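Local coordinates for alpha-1,4-endofucoidanase (PDB 6DLH), which hydrolyses internal alpha-1,4 linkages between fucose units of fucoidan as a retaining glycoside hydrolase of family 107, here with its catalytic domain and following Ig-like domains, at residues A[244-247]-A[248-251]. Residues are numbered along the deposited sequence; the frame is centred on the assembly and turned at random.
Sequences DVND and QRIY
At the start of helix 249-259, whose N-cap is Gln248, Asn246 and Arg249 meet where the preceding turn feeds into the helix. Arg249 NH1 donates to Asn246 OD1 at 2.9 Å; the oxygen lies close to the guanidinium plane, but NH1 approaches from above the carbonyl plane of the amide, the two flat groups standing 80° apart. A bend at chi2 (-66°) folds the arginine back over the turn, bringing its guanidinium across the Val245 carbonyl and NH2 to 3.9 Å from Val245 CG2. Asp244 OD1 accepts from Asn246 N at 3.3 Å, an Asx turn, and takes a second bond from Asn246 ND2 at 3.1 Å; the ND2 bond helps set the rotation of the amide, with OD1 turned to the arginine. Arg249 NH2 is also hydrogen-bonded to Gln252 OE1. A leucine in place of Arg249 would probably leave Asn246 OD1 and Gln252 OE1 without their guanidinium partner. Gln248 N donates to Val245 O at 3.1 Å, while a water joins Arg249 N to Asn246 O. The turn follows helix 228-233 in the catalytic domain; Gln248 OE1 accepts from Leu286 N, Arg249 and Ile250 pack on helix 198-216, and Tyr251 meets Phe269 of strand 266-269 edge-to-face.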
ATOM      1  N   ASP A 244      -6.086  -6.969 -34.952  1.00 54.80           N
ATOM      2  CA  ASP A 244      -5.624  -5.780 -35.645  1.00 57.40           C
ATOM      3  C   ASP A 244      -5.146  -4.759 -34.617  1.00 55.68           C
ATOM      4  O   ASP A 244      -5.937  -4.236 -33.836  1.00 52.60           O
ATOM      5  CB  ASP A 244      -6.718  -5.215 -36.557  1.00 59.24           C
ATOM      6  CG  ASP A 244      -6.220  -4.194 -37.569  1.00 62.12           C
ATOM      7  OD1 ASP A 244      -5.064  -3.729 -37.424  1.00 61.76           O
ATOM      8  OD2 ASP A 244      -6.995  -3.869 -38.499  1.00 61.69           O
ATOM      9  N   VAL A 245      -3.842  -4.460 -34.662  1.00 58.76           N
ATOM     10  CA  VAL A 245      -3.186  -3.554 -33.733  1.00 57.79           C
ATOM     11  C   VAL A 245      -3.924  -2.218 -33.687  1.00 58.28           C
ATOM     12  O   VAL A 245      -3.921  -1.542 -32.660  1.00 58.92           O
ATOM     13  CB  VAL A 245      -1.691  -3.390 -34.076  1.00 61.35           C
ATOM     14  CG1 VAL A 245      -1.471  -2.744 -35.437  1.00 60.62           C
ATOM     15  CG2 VAL A 245      -0.933  -2.644 -32.987  1.00 61.84           C
ATOM     16  N   ASN A 246      -4.578  -1.860 -34.800  1.00 57.12           N
ATOM     17  CA  ASN A 246      -5.296  -0.601 -34.922  1.00 55.45           C
ATOM     18  C   ASN A 246      -6.580  -0.633 -34.093  1.00 56.54           C
ATOM     19  O   ASN A 246      -7.187   0.409 -33.846  1.00 56.24           O
ATOM     20  CB  ASN A 246      -5.568  -0.252 -36.388  1.00 59.25           C
ATOM     21  CG  ASN A 246      -4.301   0.065 -37.155  1.00 58.12           C
ATOM     22  OD1 ASN A 246      -3.799   1.187 -37.099  1.00 56.59           O
ATOM     23  ND2 ASN A 246      -3.774  -0.919 -37.866  1.00 55.34           N
ATOM     24  N   ASP A 247      -6.989  -1.832 -33.661  1.00 56.75           N
ATOM     25  CA  ASP A 247      -8.181  -1.966 -32.835  1.00 56.93           C
ATOM     26  C   ASP A 247      -7.830  -1.866 -31.350  1.00 55.37           C
ATOM     27  O   ASP A 247      -8.710  -1.618 -30.528  1.00 52.35           O
ATOM     28  CB  ASP A 247      -8.962  -3.239 -33.172  1.00 58.07           C
ATOM     29  CG  ASP A 247      -9.506  -3.256 -34.590  1.00 59.88           C
ATOM     30  OD1 ASP A 247      -9.828  -2.170 -35.113  1.00 61.24           O
ATOM     31  OD2 ASP A 247      -9.601  -4.355 -35.161  1.00 60.93           O
ATOM     32  N   GLN A 248      -6.542  -2.047 -31.022  1.00 55.07           N
ATOM     33  CA  GLN A 248      -6.100  -2.164 -29.639  1.00 55.60           C
ATOM     34  C   GLN A 248      -4.993  -1.150 -29.348  1.00 58.53           C
ATOM     35  O   GLN A 248      -3.884  -1.535 -28.976  1.00 61.46           O
ATOM     36  CB  GLN A 248      -5.587  -3.581 -29.373  1.00 52.64           C
ATOM     37  CG  GLN A 248      -6.547  -4.682 -29.802  1.00 50.62           C
ATOM     38  CD  GLN A 248      -5.993  -6.059 -29.532  1.00 50.59           C
ATOM     39  OE1 GLN A 248      -4.839  -6.228 -29.146  1.00 50.27           O
ATOM     40  NE2 GLN A 248      -6.827  -7.066 -29.735  1.00 51.51           N
ATOM     41  N   ARG A 249      -5.300   0.144 -29.511  1.00 56.55           N
ATOM     42  CA  ARG A 249      -4.270   1.170 -29.424  1.00 55.74           C
ATOM     43  C   ARG A 249      -4.037   1.544 -27.964  1.00 55.54           C
ATOM     44  O   ARG A 249      -2.892   1.729 -27.550  1.00 55.10           O
ATOM     45  CB  ARG A 249      -4.610   2.395 -30.282  1.00 58.77           C
ATOM     46  CG  ARG A 249      -4.366   2.209 -31.774  1.00 60.25           C
ATOM     47  CD  ARG A 249      -2.903   2.026 -32.131  1.00 57.07           C
ATOM     48  NE  ARG A 249      -2.685   1.864 -33.563  1.00 57.16           N
ATOM     49  CZ  ARG A 249      -1.539   1.477 -34.117  1.00 55.90           C
ATOM     50  NH1 ARG A 249      -1.446   1.351 -35.431  1.00 54.26           N
ATOM     51  NH2 ARG A 249      -0.488   1.215 -33.360  1.00 53.98           N
ATOM     52  N   ILE A 250      -5.136   1.651 -27.203  1.00 50.02           N
ATOM     53  CA  ILE A 250      -5.074   1.904 -25.773  1.00 46.94           C
ATOM     54  C   ILE A 250      -4.357   0.744 -25.083  1.00 46.36           C
ATOM     55  O   ILE A 250      -3.501   0.971 -24.233  1.00 46.09           O
ATOM     56  CB  ILE A 250      -6.476   2.164 -25.189  1.00 46.77           C
ATOM     57  CG1 ILE A 250      -7.257   3.178 -26.032  1.00 46.19           C
ATOM     58  CG2 ILE A 250      -6.370   2.587 -23.731  1.00 43.84           C
ATOM     59  CD1 ILE A 250      -8.653   3.477 -25.532  1.00 48.69           C
ATOM     60  N   TYR A 251      -4.693  -0.494 -25.477  1.00 44.53           N
ATOM     61  CA  TYR A 251      -4.029  -1.672 -24.944  1.00 43.14           C
ATOM     62  C   TYR A 251      -2.523  -1.545 -25.151  1.00 45.35           C
ATOM     63  O   TYR A 251      -1.745  -1.876 -24.257  1.00 45.50           O
ATOM     64  CB  TYR A 251      -4.626  -2.958 -25.525  1.00 40.65           C
ATOM     65  CG  TYR A 251      -6.031  -3.242 -25.055  1.00 39.63           C
ATOM     66  CD1 TYR A 251      -6.277  -3.868 -23.836  1.00 37.29           C
ATOM     67  CD2 TYR A 251      -7.123  -2.862 -25.816  1.00 38.14           C
ATOM     68  CE1 TYR A 251      -7.569  -4.115 -23.399  1.00 34.62           C
ATOM     69  CE2 TYR A 251      -8.421  -3.098 -25.390  1.00 36.02           C
ATOM     70  CZ  TYR A 251      -8.645  -3.732 -24.181  1.00 35.63           C
ATOM     71  OH  TYR A 251      -9.929  -3.950 -23.767  1.00 32.80           O
TER
HETATM   72  O   HOH W   1      -7.442   1.198 -30.854  1.00 62.07           O